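Local coordinates for protein putative peptidase (Chlamydophila abortus, PDB 3CE2) that is a putative zinc metalloendopeptidase of the M3B oligopeptidase family that probably degrades a variety of small bioactive peptides, at residues N275-T278 with T279-T282; S467-F470 with R471-F475; A524-P527 with H528-N532; E577-K581 with S582-M586; C597-E600 with K601-E605. All coordinates share one frame; numbering follows the deposited sequence.

Contact 1: residues N275-T278 with T279-T282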
loop_
_atom_site.group_PDB
_atom_site.type_symbol
_atom_site.label_atom_id
_atom_site.label_comp_id
_atom_site.label_asym_id
_atom_site.label_seq_id
_atom_site.Cartn_x
_atom_site.Cartn_y
_atom_site.Cartn_z
ATOM N N ASN A 275 0.000 13.022 11.082
ATOM C CA ASN A 275 -0.672 13.487 12.273
ATOM C C ASN A 275 -1.485 12.405 12.995
ATOM O O ASN A 275 -2.633 12.630 13.372
ATOM C CB ASN A 275 -1.601 14.623 11.920
ATOM C CG ASN A 275 -2.023 15.381 13.131
ATOM O OD1 ASN A 275 -1.403 15.242 14.184
ATOM N ND2 ASN A 275 -3.080 16.177 13.015
ATOM N N ILE A 276 -0.896 11.234 13.200
ATOM C CA ILE A 276 -1.601 10.167 13.878
ATOM C C ILE A 276 -1.221 10.117 15.365
ATOM O O ILE A 276 -0.041 10.122 15.715
ATOM C CB ILE A 276 -1.273 8.831 13.229
ATOM C CG1 ILE A 276 -1.336 8.968 11.698
ATOM C CG2 ILE A 276 -2.171 7.703 13.793
ATOM C CD1 ILE A 276 -2.644 8.643 11.118
ATOM N N PRO A 277 -2.229 10.107 16.253
ATOM C CA PRO A 277 -1.928 10.001 17.678
ATOM C C PRO A 277 -1.390 8.608 17.965
ATOM O O PRO A 277 -1.900 7.632 17.417
ATOM C CB PRO A 277 -3.308 10.190 18.356
ATOM C CG PRO A 277 -4.206 10.696 17.299
ATOM C CD PRO A 277 -3.675 10.192 15.995
ATOM N N THR A 278 -0.379 8.512 18.822
ATOM C CA THR A 278 0.218 7.213 19.108
ATOM C C THR A 278 -0.854 6.276 19.639
ATOM O O THR A 278 -0.757 5.046 19.508
ATOM C CB THR A 278 1.352 7.290 20.143
ATOM O OG1 THR A 278 0.788 7.353 21.453
ATOM C CG2 THR A 278 2.248 8.501 19.905
ATOM N N THR A 279 -1.896 6.845 20.224
ATOM C CA THR A 279 -2.875 5.977 20.850
ATOM C C THR A 279 -3.609 5.142 19.815
ATOM O O THR A 279 -4.088 4.055 20.101
ATOM C CB THR A 279 -3.862 6.752 21.727
ATOM O OG1 THR A 279 -4.666 7.606 20.901
ATOM C CG2 THR A 279 -3.097 7.591 22.752
ATOM N N VAL A 280 -3.689 5.636 18.595
ATOM C CA VAL A 280 -4.399 4.882 17.583
ATOM C C VAL A 280 -3.583 3.628 17.278
ATOM O O VAL A 280 -4.114 2.510 17.192
ATOM C CB VAL A 280 -4.616 5.718 16.321
ATOM C CG1 VAL A 280 -5.228 4.877 15.232
ATOM C CG2 VAL A 280 -5.484 6.921 16.636
ATOM N N TYR A 281 -2.276 3.817 17.153
ATOM C CA TYR A 281 -1.391 2.707 16.858
ATOM C C TYR A 281 -1.483 1.746 18.038
ATOM O O TYR A 281 -1.811 0.560 17.910
ATOM C CB TYR A 281 0.024 3.241 16.652
ATOM C CG TYR A 281 1.051 2.237 16.193
ATOM C CD1 TYR A 281 1.544 2.264 14.897
ATOM C CD2 TYR A 281 1.564 1.282 17.079
ATOM C CE1 TYR A 281 2.516 1.359 14.482
ATOM C CE2 TYR A 281 2.529 0.368 16.682
ATOM C CZ TYR A 281 3.015 0.405 15.381
ATOM O OH TYR A 281 3.991 -0.512 14.984
ATOM N N THR A 282 -1.267 2.311 19.207
ATOM C CA THR A 282 -1.293 1.568 20.431
ATOM C C THR A 282 -2.595 0.803 20.719
ATOM O O THR A 282 -2.548 -0.339 21.141
ATOM C CB THR A 282 -0.848 2.510 21.506
ATOM O OG1 THR A 282 0.555 2.296 21.660
ATOM C CG2 THR A 282 -1.586 2.314 22.822
#
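Pro277 and Val280 are linked at the entry to helix 278-289, where Pro277 O accepts the amide of Val280 with Val280 N at 2.9 Å. The next bond has the regular four-residue spacing: Thr282 N lies 2.8 Å from Thr278 O. This step from three-residue to four-residue spacing is the geometric evidence for the passage from loop into helix. Just upstream, Asn275, with positive phi, is the C-prime residue of the Schellman motif ending helix 266-271, and Ile276 N bonds back to Leu271 O.

Among the side chains, Val280 is central. With its CG1 opposite the backbone N (chi1 174°), its CG2 is left beside that N and touches Pro277 CD at 3.8 Å. Ile276 crosses Val280 at roughly a right angle, Ile276 CG2 lying 4.0 Å from Val280 CB. Outside the turn, Leu576 of helix 575-581 packs on both Ile276 and Pro277, while Tyr281 OH is hydrogen-bonded to Ala476 O.

Pro277 therefore serves two chemistries at once: its carbonyl satisfies a helix N-H that has no earlier helical turn to bond to, and its ring carbons CG and CD give an apolar surface to Val280 CG2.

Contact 2: residues S467-F470 with R471-F475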
loop_
_atom_site.group_PDB
_atom_site.type_symbol
_atom_site.label_atom_id
_atom_site.label_comp_id
_atom_site.label_asym_id
_atom_site.label_seq_id
_atom_site.Cartn_x
_atom_site.Cartn_y
_atom_site.Cartn_z
ATOM N N SER A 467 -4.205 -12.527 7.056
ATOM C CA SER A 467 -2.819 -12.129 6.800
ATOM C C SER A 467 -2.628 -10.614 6.708
ATOM O O SER A 467 -1.567 -10.096 7.099
ATOM C CB SER A 467 -2.243 -12.816 5.564
ATOM O OG SER A 467 -2.740 -12.190 4.406
ATOM N N THR A 468 -3.630 -9.884 6.213
ATOM C CA THR A 468 -3.393 -8.460 6.118
ATOM C C THR A 468 -3.791 -7.693 7.375
ATOM O O THR A 468 -3.309 -6.581 7.598
ATOM C CB THR A 468 -3.880 -7.789 4.788
ATOM O OG1 THR A 468 -4.823 -6.748 5.060
ATOM C CG2 THR A 468 -4.434 -8.789 3.808
ATOM N N LEU A 469 -4.623 -8.277 8.225
ATOM C CA LEU A 469 -4.961 -7.580 9.462
ATOM C C LEU A 469 -4.169 -8.097 10.664
ATOM O O LEU A 469 -3.333 -7.383 11.215
ATOM C CB LEU A 469 -6.461 -7.616 9.709
ATOM C CG LEU A 469 -6.980 -7.300 11.114
ATOM C CD1 LEU A 469 -6.212 -6.187 11.757
ATOM C CD2 LEU A 469 -8.450 -6.938 11.067
ATOM N N PHE A 470 -4.414 -9.338 11.064
ATOM C CA PHE A 470 -3.778 -9.890 12.273
ATOM C C PHE A 470 -2.266 -10.023 12.177
ATOM O O PHE A 470 -1.529 -9.540 13.054
ATOM C CB PHE A 470 -4.426 -11.223 12.680
ATOM C CG PHE A 470 -5.785 -11.047 13.274
ATOM C CD1 PHE A 470 -5.943 -10.909 14.646
ATOM C CD2 PHE A 470 -6.898 -10.936 12.465
ATOM C CE1 PHE A 470 -7.194 -10.695 15.210
ATOM C CE2 PHE A 470 -8.151 -10.734 13.023
ATOM C CZ PHE A 470 -8.296 -10.607 14.397
ATOM N N ARG A 471 -1.807 -10.671 11.112
ATOM C CA ARG A 471 -0.386 -10.872 10.938
ATOM C C ARG A 471 0.347 -9.546 10.880
ATOM O O ARG A 471 1.428 -9.433 11.432
ATOM C CB ARG A 471 -0.059 -11.739 9.724
ATOM C CG ARG A 471 1.421 -12.059 9.672
ATOM C CD ARG A 471 1.720 -13.484 9.262
ATOM N NE ARG A 471 2.008 -13.654 7.830
ATOM C CZ ARG A 471 3.232 -13.688 7.294
ATOM N NH1 ARG A 471 3.378 -13.872 5.980
ATOM N NH2 ARG A 471 4.307 -13.538 8.065
ATOM N N GLN A 472 -0.234 -8.531 10.244
ATOM C CA GLN A 472 0.431 -7.209 10.205
ATOM C C GLN A 472 0.479 -6.541 11.570
ATOM O O GLN A 472 1.427 -5.827 11.896
ATOM C CB GLN A 472 -0.241 -6.292 9.201
ATOM C CG GLN A 472 -0.387 -6.946 7.832
ATOM C CD GLN A 472 0.954 -7.383 7.273
ATOM O OE1 GLN A 472 1.910 -6.623 7.286
ATOM N NE2 GLN A 472 1.028 -8.606 6.783
ATOM N N VAL A 473 -0.536 -6.783 12.388
ATOM C CA VAL A 473 -0.583 -6.137 13.687
ATOM C C VAL A 473 0.439 -6.823 14.610
ATOM O O VAL A 473 1.114 -6.189 15.440
ATOM C CB VAL A 473 -2.009 -6.176 14.251
ATOM C CG1 VAL A 473 -2.023 -5.741 15.701
ATOM C CG2 VAL A 473 -2.928 -5.298 13.413
ATOM N N LEU A 474 0.596 -8.126 14.433
ATOM C CA LEU A 474 1.710 -8.781 15.095
ATOM C C LEU A 474 3.004 -8.047 14.755
ATOM O O LEU A 474 3.692 -7.587 15.676
ATOM C CB LEU A 474 1.783 -10.254 14.714
ATOM C CG LEU A 474 2.616 -11.189 15.591
ATOM C CD1 LEU A 474 2.364 -12.579 15.129
ATOM C CD2 LEU A 474 4.074 -10.886 15.476
ATOM N N PHE A 475 3.320 -7.900 13.454
ATOM C CA PHE A 475 4.545 -7.194 13.043
ATOM C C PHE A 475 4.574 -5.845 13.771
ATOM O O PHE A 475 5.617 -5.440 14.332
ATOM C CB PHE A 475 4.703 -6.984 11.514
ATOM C CG PHE A 475 4.763 -8.285 10.652
ATOM C CD1 PHE A 475 5.099 -9.535 11.190
ATOM C CD2 PHE A 475 4.546 -8.223 9.254
ATOM C CE1 PHE A 475 5.185 -10.695 10.366
ATOM C CE2 PHE A 475 4.633 -9.365 8.443
ATOM C CZ PHE A 475 4.955 -10.608 9.012
#
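Gln472 folds back on Ser467 with CG beside the backbone N (chi1 -52°) and a bend at chi2 (-58°), which carry its amide along the outside of helix 451-487 toward the preceding turn. The helix has a wider pi-type turn at 467-470, and the side-chain amide bonds a carbonyl there: Gln472 NE2 donates to Ser467 O at 3.0 Å. The bond is nearly straight, 167° at the hydrogen, and the oxygen lies essentially in the plane of the Gln472 amide, which should restrain its rotation.

From Leu469 on, i to i+4 backbone bonds are found. Val473 N reaches Leu469 O at 3.1 Å, with a weak second bond to Phe470 O, and Leu474 N bonds Phe470 O at 2.9 Å. Leu469 and Val473 run side by side in the same direction, with Leu469 CD1 and Val473 CG2 3.8 Å apart. Ile542 and Ala539 of helix 536-553 border this ridge. The helix passes near the zinc site of His402, His406 and Glu430, which fits an HExxH pattern; the Thr468 and Glu430 side chains are about 8 Å apart. Arg471 O sits 3.6 Å above one face of the Phe475 ring, offset toward its rim.

Contact 3: residues A524-P527 with H528-N532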
loop_
_atom_site.group_PDB
_atom_site.type_symbol
_atom_site.label_atom_id
_atom_site.label_comp_id
_atom_site.label_asym_id
_atom_site.label_seq_id
_atom_site.Cartn_x
_atom_site.Cartn_y
_atom_site.Cartn_z
ATOM N N ALA A 524 13.602 -12.554 11.559
ATOM C CA ALA A 524 14.776 -12.432 10.693
ATOM C C ALA A 524 14.487 -12.377 9.175
ATOM O O ALA A 524 15.270 -11.796 8.431
ATOM C CB ALA A 524 15.775 -13.507 11.009
ATOM N N ARG A 525 13.375 -12.960 8.721
ATOM C CA ARG A 525 13.067 -12.994 7.303
ATOM C C ARG A 525 12.297 -11.793 6.814
ATOM O O ARG A 525 12.039 -11.690 5.627
ATOM C CB ARG A 525 12.325 -14.272 6.900
ATOM C CG ARG A 525 11.868 -15.128 8.069
ATOM C CD ARG A 525 11.737 -16.655 7.759
ATOM N NE ARG A 525 11.022 -16.975 6.510
ATOM C CZ ARG A 525 10.263 -18.061 6.328
ATOM N NH1 ARG A 525 10.085 -18.934 7.317
ATOM N NH2 ARG A 525 9.667 -18.274 5.156
ATOM N N ILE A 526 11.940 -10.880 7.709
ATOM C CA ILE A 526 11.129 -9.735 7.325
ATOM C C ILE A 526 11.940 -8.514 6.953
ATOM O O ILE A 526 12.509 -7.886 7.831
ATOM C CB ILE A 526 10.279 -9.281 8.469
ATOM C CG1 ILE A 526 9.391 -10.412 8.957
ATOM C CG2 ILE A 526 9.446 -8.082 8.048
ATOM C CD1 ILE A 526 8.805 -10.090 10.294
ATOM N N PRO A 527 11.924 -8.131 5.667
ATOM C CA PRO A 527 12.799 -7.116 5.051
ATOM C C PRO A 527 12.787 -5.742 5.733
ATOM O O PRO A 527 11.728 -5.283 6.168
ATOM C CB PRO A 527 12.272 -7.028 3.620
ATOM C CG PRO A 527 11.623 -8.374 3.393
ATOM C CD PRO A 527 10.981 -8.702 4.694
ATOM N N HIS A 528 13.963 -5.104 5.813
ATOM C CA HIS A 528 14.158 -3.894 6.645
ATOM C C HIS A 528 13.346 -2.704 6.177
ATOM O O HIS A 528 13.185 -1.719 6.949
ATOM C CB HIS A 528 15.618 -3.462 6.709
ATOM C CG HIS A 528 16.479 -4.356 7.533
ATOM N ND1 HIS A 528 17.740 -3.985 7.955
ATOM C CD2 HIS A 528 16.275 -5.609 8.003
ATOM C CE1 HIS A 528 18.276 -4.974 8.647
ATOM N NE2 HIS A 528 17.411 -5.973 8.688
ATOM N N PHE A 529 12.871 -2.781 4.920
ATOM C CA PHE A 529 11.976 -1.756 4.367
ATOM C C PHE A 529 10.558 -1.851 4.939
ATOM O O PHE A 529 9.785 -0.885 4.850
ATOM C CB PHE A 529 12.007 -1.673 2.833
ATOM C CG PHE A 529 11.440 -2.873 2.117
ATOM C CD1 PHE A 529 12.292 -3.788 1.476
ATOM C CD2 PHE A 529 10.062 -3.061 2.019
ATOM C CE1 PHE A 529 11.779 -4.900 0.766
ATOM C CE2 PHE A 529 9.531 -4.173 1.315
ATOM C CZ PHE A 529 10.393 -5.092 0.686
ATOM N N TYR A 530 10.256 -3.005 5.560
ATOM C CA TYR A 530 9.104 -3.136 6.466
ATOM C C TYR A 530 9.364 -2.462 7.778
ATOM O O TYR A 530 8.594 -2.593 8.709
ATOM C CB TYR A 530 8.691 -4.584 6.697
ATOM C CG TYR A 530 8.107 -5.122 5.449
ATOM C CD1 TYR A 530 6.940 -4.592 4.945
ATOM C CD2 TYR A 530 8.765 -6.094 4.722
ATOM C CE1 TYR A 530 6.419 -5.032 3.783
ATOM C CE2 TYR A 530 8.257 -6.550 3.556
ATOM C CZ TYR A 530 7.082 -6.012 3.079
ATOM O OH TYR A 530 6.564 -6.472 1.891
ATOM N N TYR A 531 10.436 -1.695 7.847
ATOM C CA TYR A 531 10.630 -0.894 9.032
ATOM C C TYR A 531 10.413 0.636 8.853
ATOM O O TYR A 531 10.343 1.188 7.739
ATOM C CB TYR A 531 11.928 -1.298 9.754
ATOM C CG TYR A 531 11.866 -2.738 10.231
ATOM C CD1 TYR A 531 11.665 -3.026 11.561
ATOM C CD2 TYR A 531 11.950 -3.797 9.354
ATOM C CE1 TYR A 531 11.575 -4.336 12.030
ATOM C CE2 TYR A 531 11.868 -5.120 9.814
ATOM C CZ TYR A 531 11.682 -5.375 11.166
ATOM O OH TYR A 531 11.596 -6.651 11.686
ATOM N N ASN A 532 10.274 1.283 10.000
ATOM C CA ASN A 532 9.722 2.626 10.113
ATOM C C ASN A 532 8.192 2.659 10.046
ATOM O O ASN A 532 7.591 3.459 9.355
ATOM C CB ASN A 532 10.379 3.621 9.160
ATOM C CG ASN A 532 10.544 4.993 9.801
ATOM O OD1 ASN A 532 10.844 5.107 10.997
ATOM N ND2 ASN A 532 10.329 6.038 9.015
#
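Pro527 is the hub of this turn, meeting two aromatic rings with different parts of its own. Its CB lies over one face of the Phe529 ring in a CH-pi contact, with Pro527 CB 4.0 Å from the centroid of the Phe529 ring and 27° off the normal. Its CD approaches Tyr530 CD2 at 3.4 Å, the pyrrolidine and the tyrosine side chain lying alongside one another. Pro527 O is at the edge of the Tyr530 ring, and Phe529 CE2 lies over one face of that ring, so Phe529 and Pro527 together border Tyr530. Ile526 adds its CG2, 3.8 Å from Tyr530 CB, the two side chains crossing at about a right angle. Tyr531 turns its ring edge to the carbonyls: Ile526 O lies in the ring plane, 3.5 Å from Tyr531 CE2, with Pro527 O in the same plane.

Backbone bonds set these positions. Tyr530 N donates to Pro527 O at 2.8 Å, and Tyr531 N bonds His528 O at 2.9 Å. These two successive three-residue links accompany the short 3-10 segment 528-529. The Phe529 CG lies between the backbone N and the carbonyl carbon (chi1 67°), which brings its ring over Pro527 CB.

Farther out, His528 stacks on Phe185 of helix 180-192 and touches Leu246 of helix 240-260. Tyr531 packs on Phe478 and Ile482 of helix 451-487, so the loop before helix 536-553 is wedged between several helices.

Contact 4: residues E577-K581 with S582-M586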
loop_
_atom_site.group_PDB
_atom_site.type_symbol
_atom_site.label_atom_id
_atom_site.label_comp_id
_atom_site.label_asym_id
_atom_site.label_seq_id
_atom_site.Cartn_x
_atom_site.Cartn_y
_atom_site.Cartn_z
ATOM N N GLU A 577 -8.864 12.630 9.830
ATOM C CA GLU A 577 -9.908 13.637 9.688
ATOM C C GLU A 577 -10.806 13.342 8.496
ATOM O O GLU A 577 -12.030 13.399 8.620
ATOM C CB GLU A 577 -9.325 15.042 9.612
ATOM C CG GLU A 577 -8.764 15.480 10.949
ATOM C CD GLU A 577 -9.834 15.398 12.045
ATOM O OE1 GLU A 577 -10.958 15.922 11.816
ATOM O OE2 GLU A 577 -9.566 14.791 13.120
ATOM N N ILE A 578 -10.207 12.991 7.359
ATOM C CA ILE A 578 -10.993 12.609 6.190
ATOM C C ILE A 578 -11.925 11.458 6.540
ATOM O O ILE A 578 -13.085 11.414 6.144
ATOM C CB ILE A 578 -10.110 12.148 5.042
ATOM C CG1 ILE A 578 -9.479 13.351 4.348
ATOM C CG2 ILE A 578 -10.935 11.341 4.042
ATOM C CD1 ILE A 578 -8.448 12.952 3.249
ATOM N N LEU A 579 -11.403 10.510 7.293
ATOM C CA LEU A 579 -12.200 9.388 7.692
ATOM C C LEU A 579 -13.279 9.811 8.674
ATOM O O LEU A 579 -14.413 9.362 8.547
ATOM C CB LEU A 579 -11.309 8.320 8.299
ATOM C CG LEU A 579 -10.447 7.579 7.291
ATOM C CD1 LEU A 579 -9.553 6.581 8.023
ATOM C CD2 LEU A 579 -11.367 6.855 6.364
ATOM N N LYS A 580 -12.941 10.666 9.647
ATOM C CA LYS A 580 -13.960 11.135 10.589
ATOM C C LYS A 580 -15.130 11.770 9.849
ATOM O O LYS A 580 -16.280 11.391 10.060
ATOM C CB LYS A 580 -13.409 12.107 11.621
ATOM C CG LYS A 580 -13.277 11.528 13.005
ATOM C CD LYS A 580 -13.689 12.518 14.083
ATOM C CE LYS A 580 -12.509 13.367 14.517
ATOM N NZ LYS A 580 -12.766 13.975 15.857
ATOM N N LYS A 581 -14.827 12.722 8.974
ATOM C CA LYS A 581 -15.849 13.361 8.172
ATOM C C LYS A 581 -16.752 12.312 7.550
ATOM O O LYS A 581 -17.922 12.569 7.338
ATOM C CB LYS A 581 -15.227 14.202 7.057
ATOM C CG LYS A 581 -14.535 15.435 7.538
ATOM C CD LYS A 581 -14.207 16.371 6.360
ATOM C CE LYS A 581 -13.399 17.619 6.819
ATOM N NZ LYS A 581 -11.925 17.373 6.832
ATOM N N SER A 582 -16.204 11.133 7.262
ATOM C CA SER A 582 -16.946 10.060 6.588
ATOM C C SER A 582 -17.570 9.026 7.524
ATOM O O SER A 582 -18.017 7.969 7.069
ATOM C CB SER A 582 -16.034 9.333 5.610
ATOM O OG SER A 582 -15.554 10.213 4.619
ATOM N N GLY A 583 -17.587 9.321 8.825
ATOM C CA GLY A 583 -18.236 8.452 9.826
ATOM C C GLY A 583 -17.373 7.370 10.450
ATOM O O GLY A 583 -17.872 6.558 11.219
ATOM N N LEU A 584 -16.082 7.333 10.110
ATOM C CA LEU A 584 -15.155 6.392 10.729
ATOM C C LEU A 584 -14.270 7.122 11.709
ATOM O O LEU A 584 -13.396 7.864 11.311
ATOM C CB LEU A 584 -14.276 5.716 9.684
ATOM C CG LEU A 584 -14.820 4.371 9.226
ATOM C CD1 LEU A 584 -16.269 4.537 8.766
ATOM C CD2 LEU A 584 -13.972 3.772 8.125
ATOM N N ASP A 585 -14.482 6.925 12.995
ATOM C CA ASP A 585 -13.620 7.580 13.943
ATOM C C ASP A 585 -12.582 6.604 14.494
ATOM O O ASP A 585 -12.846 5.868 15.457
ATOM C CB ASP A 585 -14.448 8.197 15.063
ATOM C CG ASP A 585 -13.628 9.103 15.963
ATOM O OD1 ASP A 585 -12.379 8.972 16.003
ATOM O OD2 ASP A 585 -14.255 9.944 16.644
ATOM N N MET A 586 -11.406 6.596 13.871
ATOM C CA MET A 586 -10.344 5.671 14.251
ATOM C C MET A 586 -9.843 6.013 15.640
ATOM O O MET A 586 -9.120 5.241 16.247
ATOM C CB MET A 586 -9.182 5.723 13.260
ATOM C CG MET A 586 -9.575 5.604 11.798
ATOM S SD MET A 586 -10.285 3.996 11.374
ATOM C CE MET A 586 -8.863 2.906 11.570
#
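The Asp585 carboxylate has the aliphatic part of Lys580 over one face, Lys580 CG being 3.8 Å from Asp585 CG and Lys580 CD 3.7 Å from Asp585 OD2. Asp585 OD1 is held by Gly587 N just beyond the segment. Lys580 and Asp585 run side by side, yet Lys580 NZ stops 4.4 Å from Asp585 OD2, beyond a salt bridge, so any attraction there is probably only long-range. The chain reverses here through a Schellman motif that ends helix 575-581. Gly583, at positive phi, is its C-prime residue: Gly583 N bonds Lys580 O at 2.7 Å, and Leu584 N reaches back to Leu579 O at 3.1 Å.

Ser582 adds a side-chain bond to the last turn. Its OG, set opposite its own carbonyl carbon and beside its N (chi1 -61°), donates to Ile578 O with Ser582 OG at 3.1 Å, so the Ile578 carbonyl in the last turn receives a side-chain hydroxyl. Lys581 points elsewhere, its NZ forming a salt bridge with Asp573.

Beyond the turn, Leu584 and Met586 supply the apolar contacts. Leu584 packs on Ala544, Cys547 and Phe548 of helix 536-553, while Met586 meets Leu579 of the helix at a slant through Met586 CG and Leu579 CD1, 3.9 Å apart.

Contact 5: residues C597-E600 with K601-E605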
loop_
_atom_site.group_PDB
_atom_site.type_symbol
_atom_site.label_atom_id
_atom_site.label_comp_id
_atom_site.label_asym_id
_atom_site.label_seq_id
_atom_site.Cartn_x
_atom_site.Cartn_y
_atom_site.Cartn_z
ATOM N N CYS A 597 -17.088 -7.544 13.197
ATOM C CA CYS A 597 -18.416 -8.060 12.871
ATOM C C CYS A 597 -18.444 -8.775 11.540
ATOM O O CYS A 597 -18.941 -9.890 11.419
ATOM C CB CYS A 597 -19.442 -6.931 12.862
ATOM S SG CYS A 597 -19.855 -6.388 14.530
ATOM N N PHE A 598 -17.923 -8.105 10.531
ATOM C CA PHE A 598 -17.836 -8.672 9.207
ATOM C C PHE A 598 -17.095 -10.008 9.232
ATOM O O PHE A 598 -17.517 -10.980 8.610
ATOM C CB PHE A 598 -17.102 -7.688 8.300
ATOM C CG PHE A 598 -17.034 -8.119 6.874
ATOM C CD1 PHE A 598 -17.926 -7.597 5.938
ATOM C CD2 PHE A 598 -16.082 -9.038 6.461
ATOM C CE1 PHE A 598 -17.865 -7.989 4.617
ATOM C CE2 PHE A 598 -16.021 -9.443 5.134
ATOM C CZ PHE A 598 -16.914 -8.923 4.210
ATOM N N ILE A 599 -15.986 -10.055 9.956
ATOM C CA ILE A 599 -15.170 -11.248 9.966
ATOM C C ILE A 599 -15.919 -12.374 10.670
ATOM O O ILE A 599 -15.991 -13.496 10.162
ATOM C CB ILE A 599 -13.822 -10.949 10.622
ATOM C CG1 ILE A 599 -13.068 -9.932 9.768
ATOM C CG2 ILE A 599 -12.997 -12.187 10.777
ATOM C CD1 ILE A 599 -12.051 -9.172 10.528
ATOM N N GLU A 600 -16.512 -12.057 11.818
ATOM C CA GLU A 600 -17.267 -13.029 12.585
ATOM C C GLU A 600 -18.346 -13.650 11.740
ATOM O O GLU A 600 -18.556 -14.870 11.767
ATOM C CB GLU A 600 -17.909 -12.344 13.775
ATOM C CG GLU A 600 -18.698 -13.256 14.675
ATOM C CD GLU A 600 -17.814 -14.078 15.580
ATOM O OE1 GLU A 600 -17.007 -13.477 16.327
ATOM O OE2 GLU A 600 -17.937 -15.326 15.544
ATOM N N LYS A 601 -19.031 -12.818 10.966
ATOM C CA LYS A 601 -20.113 -13.334 10.165
ATOM C C LYS A 601 -19.588 -14.356 9.179
ATOM O O LYS A 601 -20.213 -15.388 8.946
ATOM C CB LYS A 601 -20.818 -12.222 9.418
ATOM C CG LYS A 601 -22.099 -12.679 8.828
ATOM C CD LYS A 601 -22.563 -11.766 7.731
ATOM C CE LYS A 601 -23.713 -12.437 6.990
ATOM N NZ LYS A 601 -23.808 -12.021 5.574
ATOM N N LYS A 602 -18.425 -14.071 8.608
ATOM C CA LYS A 602 -17.878 -14.913 7.553
ATOM C C LYS A 602 -17.357 -16.218 8.150
ATOM O O LYS A 602 -17.501 -17.284 7.545
ATOM C CB LYS A 602 -16.748 -14.182 6.833
ATOM C CG LYS A 602 -17.199 -13.054 5.958
ATOM C CD LYS A 602 -17.552 -13.526 4.585
ATOM C CE LYS A 602 -18.129 -12.407 3.751
ATOM N NZ LYS A 602 -19.585 -12.344 4.036
ATOM N N ILE A 603 -16.755 -16.138 9.340
ATOM C CA ILE A 603 -16.287 -17.346 10.001
ATOM C C ILE A 603 -17.469 -18.274 10.271
ATOM O O ILE A 603 -17.362 -19.479 10.083
ATOM C CB ILE A 603 -15.542 -17.043 11.312
ATOM C CG1 ILE A 603 -14.251 -16.278 11.020
ATOM C CG2 ILE A 603 -15.232 -18.323 12.065
ATOM C CD1 ILE A 603 -13.462 -15.939 12.244
ATOM N N GLN A 604 -18.601 -17.705 10.682
ATOM C CA GLN A 604 -19.798 -18.503 10.950
ATOM C C GLN A 604 -20.387 -19.099 9.692
ATOM O O GLN A 604 -20.764 -20.261 9.698
ATOM C CB GLN A 604 -20.866 -17.705 11.691
ATOM C CG GLN A 604 -20.580 -17.519 13.171
ATOM C CD GLN A 604 -21.470 -16.437 13.798
ATOM O OE1 GLN A 604 -21.269 -16.037 14.954
ATOM N NE2 GLN A 604 -22.455 -15.956 13.031
ATOM N N GLU A 605 -20.472 -18.333 8.604
ATOM C CA GLU A 605 -20.924 -18.946 7.341
ATOM C C GLU A 605 -20.078 -20.168 7.028
ATOM O O GLU A 605 -20.603 -21.222 6.717
ATOM C CB GLU A 605 -20.842 -17.986 6.158
ATOM C CG GLU A 605 -21.771 -16.801 6.224
ATOM C CD GLU A 605 -21.779 -16.009 4.923
ATOM O OE1 GLU A 605 -21.505 -16.618 3.863
ATOM O OE2 GLU A 605 -22.069 -14.787 4.957
#
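Lys602 is laid against Phe598 one helical turn earlier, and its chain can be followed outward. Its CB lies near two carbonyl oxygens, with Lys602 CB 3.5 Å from Ile599 O. CG is near both backbone and ring: Lys602 CG lies 3.4 Å from Phe598 O and is also close to Phe598 CE2. A bend at chi2 (-87°) then sends the chain along the aromatic side chain, so that Lys602 CE comes to 3.7 Å from Phe598 CZ, at a slant to the ring. At the tip, Lys602 NZ is 4.9 Å from the centroid of the Phe598 ring, 30° off its normal, an off-centre cation-pi contact.

The ammonium has stronger company in Asp442 of helix 431-447, with which it forms a salt bridge, and Glu605 OE2 is a longer partner at 3.6 Å from Lys602 NZ. Lys601 NZ also bridges to Glu605 OE2, at 3.3 Å, so one carboxylate joins two lysines.

On another side of the helix, Ile599 CG2 and Ile603 CD1 meet at 4.1 Å, facing Leu294 of helix 292-306. The i to i+4 backbone bonds run unbroken from Cys597 O to Gln604 N. With apolar flanks toward neighbouring helices and a charged network beside them, this is the pattern of an amphipathic helix, here 590-607.

In the fold
All five contacts are local: each joins consecutive segments, so none spans a long loop, and they follow in series without nesting or crossing. Contact 1 opens helix 278-289, contact 2 lies within helix 451-487, contact 3 turns the loop before helix 536-553, contact 4 ends helix 575-581, and contact 5 lies on helix 590-607. In space they form two touching groups, 2 with 3 and 5, and 1 with 4. Contact 2 touches contact 3 through Phe475 CE1 and Ile526 CD1 (3.7 Å) and contact 5 through Leu469 CD2 and Ile599 CD1 (4.3 Å). Contact 1 meets contact 4 where Val280 CG2 nears Met586 O, so remote parts of the largely helical peptidase domain are brought together.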